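Exopolygalacturonase (Yersinia enterocolitica, PDB 2UVF) probably releases digalacturonic acid from the chain ends of pectin-derived polygalacturonate, as an exo-acting family 28 glycoside hydrolase. Local coordinates at residues A[41-46]-A[146-151]; A[51-56]-A[118-123]; A[239-244]-A[329-334]; A[557-562]-A[578-583]; A[563-568]-A[584-589]. All blocks are in the same frame, centred on the assembly; numbering follows the deposited sequence.

Contact 1: residues A[41-46]-A[146-151]; sequences LQVPTL and ITAKTS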
# COMPACT_ATOMS: atom_id res chain seq x y z
N LEU A 41 5.56 -1.57 -21.79
CA LEU A 41 6.04 -0.25 -21.42
C LEU A 41 4.81 0.64 -21.39
O LEU A 41 3.93 0.49 -22.24
CB LEU A 41 7.08 0.29 -22.41
CG LEU A 41 7.55 1.74 -22.22
CD1 LEU A 41 8.30 1.92 -20.90
CD2 LEU A 41 8.40 2.24 -23.38
N GLN A 42 4.71 1.53 -20.40
CA GLN A 42 3.53 2.37 -20.25
C GLN A 42 3.81 3.55 -19.35
O GLN A 42 4.77 3.55 -18.59
CB GLN A 42 2.36 1.55 -19.67
CG GLN A 42 2.59 1.14 -18.23
CD GLN A 42 1.70 0.02 -17.79
OE1 GLN A 42 0.71 0.25 -17.09
NE2 GLN A 42 2.03 -1.21 -18.18
N VAL A 43 2.97 4.57 -19.45
CA VAL A 43 2.93 5.64 -18.47
C VAL A 43 1.82 5.25 -17.48
O VAL A 43 0.69 5.00 -17.91
CB VAL A 43 2.61 7.02 -19.10
CG1 VAL A 43 2.72 8.14 -18.06
CG2 VAL A 43 3.55 7.30 -20.27
N PRO A 44 2.16 5.11 -16.18
CA PRO A 44 1.13 4.95 -15.17
C PRO A 44 0.20 6.16 -15.15
O PRO A 44 0.62 7.27 -15.48
CB PRO A 44 1.93 4.85 -13.85
CG PRO A 44 3.29 4.41 -14.27
CD PRO A 44 3.52 5.06 -15.61
N THR A 45 -1.06 5.92 -14.78
CA THR A 45 -2.12 6.95 -14.71
C THR A 45 -1.70 8.29 -14.10
O THR A 45 -1.28 8.36 -12.94
CB THR A 45 -3.34 6.38 -13.96
OG1 THR A 45 -4.00 5.41 -14.79
CG2 THR A 45 -4.32 7.48 -13.54
N LEU A 46 -1.82 9.34 -14.91
CA LEU A 46 -1.49 10.71 -14.54
C LEU A 46 -0.03 10.90 -14.08
O LEU A 46 0.32 11.94 -13.50
CB LEU A 46 -2.48 11.25 -13.51
CG LEU A 46 -3.87 11.64 -14.04
CD1 LEU A 46 -4.86 11.70 -12.92
CD2 LEU A 46 -3.82 12.98 -14.77
N ILE A 146 6.17 3.34 -27.18
CA ILE A 146 5.03 4.15 -26.79
C ILE A 146 5.35 5.61 -27.08
O ILE A 146 6.50 6.06 -26.94
CB ILE A 146 4.54 3.93 -25.30
CG1 ILE A 146 5.52 4.49 -24.26
CG2 ILE A 146 4.21 2.46 -25.02
CD1 ILE A 146 4.84 4.78 -22.93
N THR A 147 4.33 6.33 -27.52
CA THR A 147 4.38 7.78 -27.62
C THR A 147 3.59 8.32 -26.44
O THR A 147 2.51 7.79 -26.11
CB THR A 147 3.73 8.27 -28.93
OG1 THR A 147 3.82 7.25 -29.93
CG2 THR A 147 4.37 9.57 -29.43
N ALA A 148 4.13 9.35 -25.80
CA ALA A 148 3.44 10.01 -24.70
C ALA A 148 3.70 11.51 -24.71
O ALA A 148 4.83 11.96 -24.92
CB ALA A 148 3.85 9.40 -23.36
N LYS A 149 2.64 12.26 -24.47
CA LYS A 149 2.70 13.71 -24.51
C LYS A 149 2.66 14.31 -23.11
O LYS A 149 1.79 13.96 -22.31
CB LYS A 149 1.56 14.26 -25.39
CG LYS A 149 1.77 15.69 -25.90
CD LYS A 149 0.75 16.05 -26.98
CE LYS A 149 -0.59 16.48 -26.40
NZ LYS A 149 -0.60 17.92 -25.99
N THR A 150 3.59 15.21 -22.83
CA THR A 150 3.54 16.05 -21.63
C THR A 150 2.25 16.88 -21.61
O THR A 150 1.52 16.95 -22.60
CB THR A 150 4.78 16.98 -21.52
OG1 THR A 150 5.00 17.68 -22.76
CG2 THR A 150 6.04 16.18 -21.16
N SER A 151 1.97 17.49 -20.46
CA SER A 151 0.80 18.34 -20.31
C SER A 151 1.21 19.81 -20.52
O SER A 151 2.40 20.13 -20.56
CB SER A 151 0.17 18.13 -18.93
OG SER A 151 0.96 18.71 -17.89
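The carbonyl oxygen L41 O meets the methyl CG2 of I146 at 3.4 Å, the shortest approach between residues 41-46 and 146-151. No hydrogen bond links the two segments. What remains is apolar, and I146 carries most of it. With chi1 at 71°, its CG1 sits between the backbone N and the carbonyl carbon. CG1 lies 3.8 Å from CD2 of L41, and the two side chains cross obliquely. The terminal methyl takes a different partner: I146 CD1 ends 3.8 Å from Q42 CA. These segments come from the two sheets of a fibronectin type III beta-sandwich. Strand 39-42 is an outermost strand of the three-stranded sheet, and strand 146-149 is an outermost strand of the four-stranded one. V43 follows the first strand and still faces the second. Its CG2 touches two residues, I146 CD1 at 3.9 Å and A148 CB at 3.7 Å. The CB of Q42 points the other way, and Q42 NE2 bonds to the backbone oxygen of Q40. Inside the sandwich, L41 also packs on L55 and F128. I146 rests on the same F128.

Contact 2: residues A[51-56]-A[118-123]; sequences SSIVLV and IGLKPE
L120 overlaps I53, the two side chains crossing at about a right angle, with L120 CD2 3.7 Å from I53 CD1. The leucine belongs to the loop between strands 114-117 and 125-134 of the fibronectin type III domain. Y126, on strand 125-134, bonds through OH to K121 N of this loop. This is the tyrosine corner of such beta-sandwiches, in the familiar leucine-proline-threonine-tyrosine setting of L120, P122, T124 and Y126. Both L120 and I53 touch Y126, so the leucine joins the corner to strand 53-58. L120 CG is anti to the carbonyl carbon (chi1 -84°), and its CD2 also lies 4.0 Å from S52 CA. One backbone bond ties the segments together. L120 N donates to S51 O at 2.8 Å with an angle of 157° at the hydrogen, and the donor is tilted 22° from the carbonyl plane. The same oxygen has G119 N nearby, but the angle is too poor for a bond. G119 has a positive phi and turns the chain just before L120. Nearer the surface, I118 CG2 rests on S52 CB at 4.0 Å, while the far end of the isoleucine turns off the segment. At the other end S51 leans over the leucine backbone, where its CB comes 3.2 Å from L120 O.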
# COMPACT_ATOMS: atom_id res chain seq x y z
N SER A 51 6.83 18.79 -17.65
CA SER A 51 8.25 18.56 -17.97
C SER A 51 8.77 17.16 -17.67
O SER A 51 9.96 16.89 -17.87
CB SER A 51 9.15 19.64 -17.35
OG SER A 51 8.83 19.90 -16.01
N SER A 52 7.91 16.27 -17.20
CA SER A 52 8.35 14.92 -16.84
C SER A 52 7.30 13.85 -17.12
O SER A 52 6.11 14.10 -17.04
CB SER A 52 8.78 14.87 -15.37
OG SER A 52 7.78 15.45 -14.54
N ILE A 53 7.79 12.65 -17.46
CA ILE A 53 6.95 11.48 -17.70
C ILE A 53 7.59 10.31 -16.93
O ILE A 53 8.82 10.18 -16.91
CB ILE A 53 6.84 11.15 -19.23
CG1 ILE A 53 6.17 12.32 -19.98
CG2 ILE A 53 6.09 9.82 -19.48
CD1 ILE A 53 6.39 12.32 -21.51
N VAL A 54 6.75 9.51 -16.27
CA VAL A 54 7.17 8.27 -15.60
C VAL A 54 6.81 7.05 -16.47
O VAL A 54 5.66 6.91 -16.89
CB VAL A 54 6.55 8.13 -14.17
CG1 VAL A 54 7.10 6.90 -13.44
CG2 VAL A 54 6.81 9.38 -13.33
N LEU A 55 7.79 6.18 -16.71
CA LEU A 55 7.57 4.93 -17.44
C LEU A 55 7.67 3.70 -16.54
O LEU A 55 8.50 3.65 -15.63
CB LEU A 55 8.61 4.78 -18.57
CG LEU A 55 8.77 5.88 -19.63
CD1 LEU A 55 10.15 5.76 -20.29
CD2 LEU A 55 7.65 5.84 -20.66
N VAL A 56 6.82 2.71 -16.80
CA VAL A 56 6.92 1.41 -16.15
C VAL A 56 6.70 0.31 -17.17
O VAL A 56 6.19 0.57 -18.26
CB VAL A 56 5.92 1.23 -14.95
CG1 VAL A 56 6.10 2.32 -13.89
CG2 VAL A 56 4.50 1.16 -15.43
N ILE A 118 12.80 13.23 -16.90
CA ILE A 118 12.62 14.67 -16.60
C ILE A 118 13.24 15.62 -17.65
O ILE A 118 13.79 15.17 -18.67
CB ILE A 118 13.10 15.05 -15.15
CG1 ILE A 118 14.63 15.12 -15.06
CG2 ILE A 118 12.49 14.10 -14.10
CD1 ILE A 118 15.15 16.08 -14.01
N GLY A 119 13.12 16.92 -17.41
CA GLY A 119 13.75 17.95 -18.25
C GLY A 119 13.14 18.05 -19.64
O GLY A 119 13.84 18.33 -20.61
N LEU A 120 11.84 17.80 -19.73
CA LEU A 120 11.09 17.85 -20.98
C LEU A 120 10.43 19.22 -21.12
O LEU A 120 10.55 20.07 -20.22
CB LEU A 120 10.03 16.73 -21.02
CG LEU A 120 10.30 15.28 -21.46
CD1 LEU A 120 11.75 14.82 -21.35
CD2 LEU A 120 9.37 14.35 -20.67
N LYS A 121 9.74 19.44 -22.24
CA LYS A 121 9.08 20.72 -22.51
C LYS A 121 7.56 20.53 -22.56
O LYS A 121 7.10 19.42 -22.89
CB LYS A 121 9.58 21.31 -23.82
CG LYS A 121 11.00 21.91 -23.75
CD LYS A 121 11.83 21.52 -24.98
CE LYS A 121 10.99 21.52 -26.27
NZ LYS A 121 11.78 21.09 -27.46
N PRO A 122 6.79 21.59 -22.23
CA PRO A 122 5.32 21.51 -22.15
C PRO A 122 4.67 21.08 -23.46
O PRO A 122 5.01 21.62 -24.50
CB PRO A 122 4.91 22.95 -21.80
CG PRO A 122 6.10 23.57 -21.22
CD PRO A 122 7.27 22.95 -21.92
N GLU A 123 3.77 20.11 -23.40
CA GLU A 123 2.87 19.79 -24.52
C GLU A 123 3.51 19.03 -25.71
O GLU A 123 2.93 18.97 -26.80
CB GLU A 123 2.23 21.08 -25.03
CG GLU A 123 0.72 21.02 -25.20
CD GLU A 123 0.07 22.35 -24.86
OE1 GLU A 123 0.78 23.27 -24.38
OE2 GLU A 123 -1.16 22.46 -25.06

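Contact 3: residues A[239-244]-A[329-334]; sequences ERPASL and RRSSLM. With ADA (alpha-D-galactopyranuronic acid), chain C.
R329 doubles back on itself to reach E239: its CB points away, yet bends at chi2 and chi3 bring NH1 to E239 O at 2.7 Å. The oxygen lies near the guanidinium plane, whereas the donor stands 44° above the carbonyl plane of E239. One face of this guanidinium is covered by P241, whose CD is 3.6 Å from R329 NH1. Further along, S331 OG donates to A242 O, but the modelled length is too short to be trusted. A water links three groups in this buried place. It donates to P241 O (2.9 Å), accepts from S332 N (3.1 Å) and bonds to S243 OG (2.6 Å). S243 OG also bonds to T335. R240 turns the other way, into the glycan pocket. Its extended chain presents the guanidinium edge to the carboxylate of the bound galacturonic acid. NH1 bonds to O6A at 2.8 Å, and NH2 bonds to both O6A and O6B. This grip suits a uronic acid. Residues 329-334 also bond to two pocket residues: R330 NH2 to N379 OD1, and S332 OG to the backbone N of H355. Helix 307-317 packs on P241 and R329, strand 194-202 covers A242, and strand 268-270 meets L244, L333 and M334.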
# COMPACT_ATOMS: atom_id res chain seq x y z
N GLU A 239 -21.30 6.61 10.99
CA GLU A 239 -20.67 7.63 10.16
C GLU A 239 -19.30 8.00 10.72
O GLU A 239 -19.12 8.14 11.94
CB GLU A 239 -21.59 8.87 10.12
CG GLU A 239 -21.05 10.11 9.39
CD GLU A 239 -21.29 10.13 7.90
OE1 GLU A 239 -21.72 9.11 7.32
OE2 GLU A 239 -21.04 11.19 7.28
N ARG A 240 -18.33 8.17 9.82
CA ARG A 240 -16.96 8.48 10.22
C ARG A 240 -16.65 9.95 9.90
O ARG A 240 -17.24 10.52 8.98
CB ARG A 240 -15.98 7.55 9.50
CG ARG A 240 -16.05 6.13 9.99
CD ARG A 240 -15.21 5.22 9.15
NE ARG A 240 -14.97 3.94 9.81
CZ ARG A 240 -14.07 3.05 9.43
NH1 ARG A 240 -13.29 3.27 8.38
NH2 ARG A 240 -13.93 1.93 10.11
N PRO A 241 -15.73 10.57 10.65
CA PRO A 241 -15.47 11.94 10.28
C PRO A 241 -14.66 12.02 8.98
O PRO A 241 -14.16 10.99 8.49
CB PRO A 241 -14.66 12.47 11.46
CG PRO A 241 -13.96 11.29 12.01
CD PRO A 241 -14.91 10.14 11.80
N ALA A 242 -14.55 13.23 8.44
CA ALA A 242 -13.67 13.51 7.34
C ALA A 242 -12.20 13.28 7.75
O ALA A 242 -11.82 13.49 8.90
CB ALA A 242 -13.86 14.94 6.86
N SER A 243 -11.41 12.82 6.78
CA SER A 243 -9.95 12.77 6.90
C SER A 243 -9.39 14.18 6.75
O SER A 243 -10.13 15.12 6.48
CB SER A 243 -9.37 11.86 5.81
OG SER A 243 -9.91 10.54 5.91
N LEU A 244 -8.07 14.30 6.89
CA LEU A 244 -7.40 15.56 6.64
C LEU A 244 -7.58 15.99 5.18
O LEU A 244 -7.83 17.16 4.90
CB LEU A 244 -5.91 15.44 7.01
CG LEU A 244 -5.04 16.70 7.05
CD1 LEU A 244 -5.61 17.72 8.05
CD2 LEU A 244 -3.58 16.37 7.37
N ARG A 329 -14.33 6.82 15.05
CA ARG A 329 -14.42 8.28 15.09
C ARG A 329 -13.09 9.06 15.04
O ARG A 329 -13.09 10.28 15.14
CB ARG A 329 -15.28 8.72 16.29
CG ARG A 329 -16.68 8.07 16.37
CD ARG A 329 -17.63 8.64 15.34
NE ARG A 329 -17.59 10.09 15.39
CZ ARG A 329 -17.89 10.88 14.37
NH1 ARG A 329 -18.27 10.36 13.19
NH2 ARG A 329 -17.82 12.21 14.52
N ARG A 330 -11.97 8.36 14.85
CA ARG A 330 -10.68 9.06 14.59
C ARG A 330 -10.55 9.33 13.09
O ARG A 330 -10.87 8.46 12.29
CB ARG A 330 -9.50 8.20 15.04
CG ARG A 330 -9.56 7.78 16.48
CD ARG A 330 -8.38 6.93 16.86
NE ARG A 330 -8.60 5.50 16.65
CZ ARG A 330 -7.67 4.65 16.22
NH1 ARG A 330 -6.45 5.09 15.90
NH2 ARG A 330 -7.97 3.37 16.08
N SER A 331 -10.10 10.52 12.73
CA SER A 331 -9.88 10.88 11.32
C SER A 331 -8.66 10.18 10.70
O SER A 331 -7.54 10.27 11.21
CB SER A 331 -9.69 12.40 11.18
OG SER A 331 -10.93 13.11 11.11
N SER A 332 -8.89 9.47 9.60
CA SER A 332 -7.82 8.97 8.74
C SER A 332 -7.09 10.13 8.08
O SER A 332 -7.56 11.28 8.11
CB SER A 332 -8.37 8.04 7.67
OG SER A 332 -8.74 6.82 8.26
N LEU A 333 -5.94 9.85 7.49
CA LEU A 333 -5.17 10.92 6.88
C LEU A 333 -5.75 11.37 5.53
O LEU A 333 -5.83 12.57 5.25
CB LEU A 333 -3.69 10.50 6.75
CG LEU A 333 -2.75 11.66 6.44
CD1 LEU A 333 -1.68 11.84 7.53
CD2 LEU A 333 -2.15 11.50 5.04
N MET A 334 -6.16 10.42 4.71
CA MET A 334 -6.61 10.72 3.36
C MET A 334 -7.67 9.72 2.97
O MET A 334 -7.48 8.53 3.16
CB MET A 334 -5.45 10.68 2.36
CG MET A 334 -5.79 11.28 1.02
SD MET A 334 -4.48 11.18 -0.20
CE MET A 334 -3.25 12.30 0.48
C1 ADA C . -10.12 -3.51 8.11
C2 ADA C . -9.75 -3.42 6.61
C3 ADA C . -9.20 -2.01 6.35
C4 ADA C . -10.26 -0.93 6.74
C5 ADA C . -10.66 -1.10 8.22
C6 ADA C . -11.73 -0.15 8.81
O2 ADA C . -8.82 -4.45 6.24
O3 ADA C . -8.77 -1.87 5.00
O4 ADA C . -11.42 -1.02 5.90
O5 ADA C . -11.07 -2.47 8.50
O6B ADA C . -12.65 -0.69 9.46
O6A ADA C . -11.62 1.09 8.63
O HOH W 1 -11.49 10.05 7.96

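Contact 4: residues A[557-562]-A[578-583]; sequences NNVQLN and NKVTFT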
# COMPACT_ATOMS: atom_id res chain seq x y z
N ASN A 557 6.85 -22.39 -5.51
CA ASN A 557 8.01 -22.75 -6.34
C ASN A 557 9.28 -21.92 -6.08
O ASN A 557 9.24 -20.69 -6.06
CB ASN A 557 7.65 -22.69 -7.83
CG ASN A 557 7.07 -24.01 -8.36
OD1 ASN A 557 7.79 -25.02 -8.48
ND2 ASN A 557 5.77 -24.00 -8.68
N ASN A 558 10.40 -22.61 -5.89
CA ASN A 558 11.72 -21.97 -5.77
C ASN A 558 11.83 -20.89 -4.67
O ASN A 558 12.05 -19.71 -4.94
CB ASN A 558 12.19 -21.44 -7.14
CG ASN A 558 13.59 -20.82 -7.10
OD1 ASN A 558 14.43 -21.22 -6.30
ND2 ASN A 558 13.83 -19.83 -7.97
N VAL A 559 11.71 -21.32 -3.42
CA VAL A 559 11.74 -20.41 -2.26
C VAL A 559 12.82 -20.90 -1.31
O VAL A 559 12.95 -22.09 -1.09
CB VAL A 559 10.33 -20.39 -1.55
CG1 VAL A 559 10.37 -19.66 -0.20
CG2 VAL A 559 9.24 -19.80 -2.46
N GLN A 560 13.60 -19.98 -0.72
CA GLN A 560 14.65 -20.35 0.24
C GLN A 560 14.45 -19.62 1.56
O GLN A 560 14.37 -18.39 1.59
CB GLN A 560 16.06 -20.05 -0.31
CG GLN A 560 16.51 -20.90 -1.50
CD GLN A 560 16.04 -20.38 -2.84
OE1 GLN A 560 16.20 -19.21 -3.17
NE2 GLN A 560 15.47 -21.28 -3.66
N LEU A 561 14.41 -20.38 2.64
CA LEU A 561 14.11 -19.85 3.95
C LEU A 561 15.24 -20.18 4.92
O LEU A 561 15.46 -21.36 5.27
CB LEU A 561 12.78 -20.43 4.46
CG LEU A 561 11.52 -20.15 3.65
CD1 LEU A 561 10.30 -20.76 4.27
CD2 LEU A 561 11.33 -18.69 3.58
N ASN A 562 15.97 -19.16 5.37
CA ASN A 562 17.00 -19.38 6.35
C ASN A 562 16.61 -18.86 7.72
O ASN A 562 16.11 -17.73 7.84
CB ASN A 562 18.31 -18.74 5.89
CG ASN A 562 19.47 -19.13 6.76
OD1 ASN A 562 19.91 -20.27 6.76
ND2 ASN A 562 19.96 -18.19 7.53
N ASN A 578 7.26 -26.89 -4.40
CA ASN A 578 8.45 -27.32 -5.11
C ASN A 578 9.68 -26.43 -4.94
O ASN A 578 9.61 -25.21 -5.12
CB ASN A 578 8.13 -27.52 -6.58
CG ASN A 578 7.02 -28.53 -6.78
OD1 ASN A 578 6.79 -29.39 -5.90
ND2 ASN A 578 6.30 -28.42 -7.89
N LYS A 579 10.80 -27.07 -4.59
CA LYS A 579 12.07 -26.40 -4.40
C LYS A 579 11.98 -25.33 -3.31
O LYS A 579 12.40 -24.19 -3.50
CB LYS A 579 12.60 -25.82 -5.72
CG LYS A 579 12.55 -26.82 -6.88
CD LYS A 579 12.64 -26.11 -8.23
CE LYS A 579 14.02 -25.51 -8.43
NZ LYS A 579 15.05 -26.54 -8.11
N VAL A 580 11.41 -25.72 -2.18
CA VAL A 580 11.41 -24.89 -0.98
C VAL A 580 12.55 -25.42 -0.11
O VAL A 580 12.47 -26.54 0.41
CB VAL A 580 10.06 -24.95 -0.22
CG1 VAL A 580 10.05 -23.97 0.96
CG2 VAL A 580 8.89 -24.70 -1.15
N THR A 581 13.62 -24.63 0.04
CA THR A 581 14.80 -25.06 0.79
C THR A 581 14.92 -24.35 2.14
O THR A 581 15.14 -23.13 2.20
CB THR A 581 16.12 -24.88 -0.05
OG1 THR A 581 15.97 -25.50 -1.33
CG2 THR A 581 17.34 -25.50 0.66
N PHE A 582 14.82 -25.12 3.22
CA PHE A 582 15.02 -24.63 4.58
C PHE A 582 16.44 -24.95 5.02
O PHE A 582 16.85 -26.11 5.04
CB PHE A 582 14.05 -25.29 5.58
CG PHE A 582 12.58 -25.11 5.25
CD1 PHE A 582 11.96 -25.90 4.28
CD2 PHE A 582 11.80 -24.20 5.97
CE1 PHE A 582 10.59 -25.74 3.99
CE2 PHE A 582 10.44 -24.04 5.72
CZ PHE A 582 9.83 -24.80 4.72
N THR A 583 17.21 -23.91 5.32
CA THR A 583 18.52 -24.04 5.98
C THR A 583 18.39 -23.38 7.34
O THR A 583 17.53 -22.55 7.52
CB THR A 583 19.65 -23.38 5.14
OG1 THR A 583 19.22 -22.09 4.69
CG2 THR A 583 19.99 -24.26 3.91
O HOH W 2 15.05 -24.00 -3.27
O HOH W 3 14.90 -22.34 7.67
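Neighbouring coils of the right-handed parallel beta-helix stack here, with strands 559-562 and 580-583 in exact register and V559 CA 4.7 Å from V580 CA. Five backbone bonds run between the segments, from N558 N to N578 O at one end to T583 N and L561 O at the other. V559, L561, V580 and F582 share one face of the sheet. L561 and F582 lie side by side, pointing the same way, and L561 CD1 is 3.6 Å from F582 CE2. The ring also meets W591 edge-to-face. Aligning apolar residues from coil to coil in this way is a hallmark of the beta-helix. Just before the corner, N557 and N578 also lie alongside each other, their amide planes 66° apart and N557 OD1 3.2 Å from N578 CB. N558 and K579 make the turn itself with positive phi. N558 ND2 bonds to N526 OD1, and N558 OD1 accepts Q560 NE2 at 2.8 Å. On the Q560 and T581 face, a water accepts the other N-H of Q560 NE2, donates to K579 O at 2.7 Å and bonds to T581 OG1. N562 and T583 cross at about a right angle. T583 OG1 donates to N562 OD1 at 2.8 Å, in the amide plane and on a lone pair. N562 ND2 goes to D530.

Contact 5: residues A[563-568]-A[584-589]; sequences NVTPTA and ELRGDT. With SO4 (sulfate ion), chain F.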
# COMPACT_ATOMS: atom_id res chain seq x y z
N ASN A 563 16.84 -19.69 8.74
CA ASN A 563 16.60 -19.34 10.13
C ASN A 563 15.14 -18.91 10.36
O ASN A 563 14.86 -17.79 10.80
CB ASN A 563 17.60 -18.28 10.61
CG ASN A 563 17.38 -17.88 12.06
OD1 ASN A 563 17.52 -16.71 12.41
ND2 ASN A 563 17.03 -18.84 12.90
N VAL A 564 14.24 -19.82 10.03
CA VAL A 564 12.81 -19.67 10.27
C VAL A 564 12.29 -20.91 11.03
O VAL A 564 12.94 -21.98 11.04
CB VAL A 564 12.01 -19.45 8.94
CG1 VAL A 564 12.58 -18.30 8.11
CG2 VAL A 564 11.92 -20.75 8.09
N THR A 565 11.13 -20.76 11.65
CA THR A 565 10.45 -21.88 12.31
C THR A 565 9.81 -22.80 11.25
O THR A 565 9.60 -22.38 10.08
CB THR A 565 9.34 -21.39 13.25
OG1 THR A 565 8.33 -20.75 12.49
CG2 THR A 565 9.88 -20.45 14.26
N PRO A 566 9.51 -24.06 11.65
CA PRO A 566 8.78 -24.97 10.77
C PRO A 566 7.38 -24.47 10.35
O PRO A 566 6.81 -23.61 11.03
CB PRO A 566 8.66 -26.24 11.63
CG PRO A 566 9.82 -26.17 12.58
CD PRO A 566 9.92 -24.71 12.91
N THR A 567 6.85 -25.01 9.25
CA THR A 567 5.55 -24.66 8.71
C THR A 567 4.40 -25.29 9.52
O THR A 567 4.62 -26.25 10.24
CB THR A 567 5.38 -25.15 7.26
OG1 THR A 567 5.42 -26.59 7.23
CG2 THR A 567 6.47 -24.57 6.32
N ALA A 568 3.19 -24.74 9.36
CA ALA A 568 1.95 -25.33 9.88
C ALA A 568 0.88 -25.10 8.83
O ALA A 568 0.41 -23.97 8.63
CB ALA A 568 1.54 -24.72 11.24
N GLU A 584 19.23 -23.76 8.31
CA GLU A 584 19.13 -23.27 9.70
C GLU A 584 17.70 -23.20 10.28
O GLU A 584 17.36 -22.27 11.02
CB GLU A 584 19.83 -21.91 9.88
CG GLU A 584 21.24 -21.83 9.36
CD GLU A 584 22.23 -22.57 10.23
OE1 GLU A 584 21.88 -22.96 11.36
OE2 GLU A 584 23.38 -22.72 9.80
N LEU A 585 16.89 -24.20 9.96
CA LEU A 585 15.53 -24.29 10.48
C LEU A 585 15.52 -24.24 12.01
O LEU A 585 16.37 -24.85 12.64
CB LEU A 585 14.88 -25.59 9.98
CG LEU A 585 13.50 -26.00 10.46
CD1 LEU A 585 12.41 -25.20 9.78
CD2 LEU A 585 13.35 -27.46 10.20
N ARG A 586 14.58 -23.49 12.59
CA ARG A 586 14.42 -23.43 14.05
C ARG A 586 13.42 -24.48 14.52
O ARG A 586 12.33 -24.16 14.98
CB ARG A 586 13.98 -22.03 14.50
CG ARG A 586 15.10 -21.05 14.65
CD ARG A 586 14.83 -20.06 15.80
NE ARG A 586 13.53 -19.40 15.70
CZ ARG A 586 13.18 -18.57 14.72
NH1 ARG A 586 14.02 -18.26 13.73
NH2 ARG A 586 11.97 -18.04 14.73
N GLY A 587 13.82 -25.74 14.39
CA GLY A 587 12.94 -26.90 14.57
C GLY A 587 13.62 -28.08 13.89
O GLY A 587 14.64 -27.91 13.22
N ASP A 588 13.04 -29.28 14.06
CA ASP A 588 13.65 -30.52 13.53
C ASP A 588 13.25 -30.86 12.09
O ASP A 588 14.09 -31.37 11.33
CB ASP A 588 13.38 -31.71 14.46
CG ASP A 588 13.81 -31.42 15.91
OD1 ASP A 588 15.02 -31.47 16.18
OD2 ASP A 588 12.92 -31.11 16.75
N THR A 589 11.99 -30.61 11.74
CA THR A 589 11.50 -30.87 10.37
C THR A 589 10.68 -29.70 9.84
O THR A 589 9.83 -29.16 10.55
CB THR A 589 10.61 -32.16 10.24
OG1 THR A 589 9.49 -32.10 11.13
CG2 THR A 589 11.41 -33.40 10.51
S SO4 F . 9.23 -29.34 15.06
O1 SO4 F . 9.63 -29.80 13.73
O2 SO4 F . 10.30 -28.59 15.71
O3 SO4 F . 8.06 -28.47 14.96
O4 SO4 F . 8.89 -30.51 15.88
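R586 lays one face of its guanidinium over the backbone of V564 and T565, with V564 C and T565 N both toward the rim of the group. The arginine chain is bent at chi2 and chi3, which folds it back along the other loop. T565 CG2 approaches NH2 of R586 at 3.2 Å. The guanidinium is held by two backbone oxygens: NH1 bonds to S532 O, at the end of strand 518-532, and NH2 bonds weakly to G534 O. The backbone is tied as well: R586 N donates to V564 O at 2.7 Å. The bond is nearly straight at the hydrogen (178°), though the donor stands 36° above the carbonyl plane. L585 comes to the same carbonyl from a different direction. Its CG is anti to the backbone N (chi1 175°), and CD1 reaches V564 O at 3.5 Å and P566 CG at 3.9 Å. P566 also places CD 3.2 Å from R586 O. Next to it, D588 N and T589 N donate to a sulfate, probably from the crystallisation liquor; T589 N reaches O1 at 3.2 Å. V564 and T567 both touch F582. Loops stacked in this way after parallel strands are the turns between faces of a parallel beta-helix, here near its C-terminal end.

Contacts 1 and 2 share the fibronectin type III domain, their centres 9 Å apart. Strands 39-42 and 53-58 pair as neighbours, with Q42 N 2.8 Å from V56 O, and T150 OG1 lies 2.7 Å from K121 O. Contacts 4 and 5 continue one another on the same coils of the beta-helix, 12 Å apart between centres. N563 N probably hydrogen-bonds to T583 O at 3.2 Å, and N562 OD1 packs against E584 CG at 3.3 Å. Contact 3 alone reaches the glycan pocket, through R240. Its centre lies about 33 Å from that of contact 1 and about 43 Å from that of contact 4. Contacts 1 and 5 sit on opposite sides of the chain's centre.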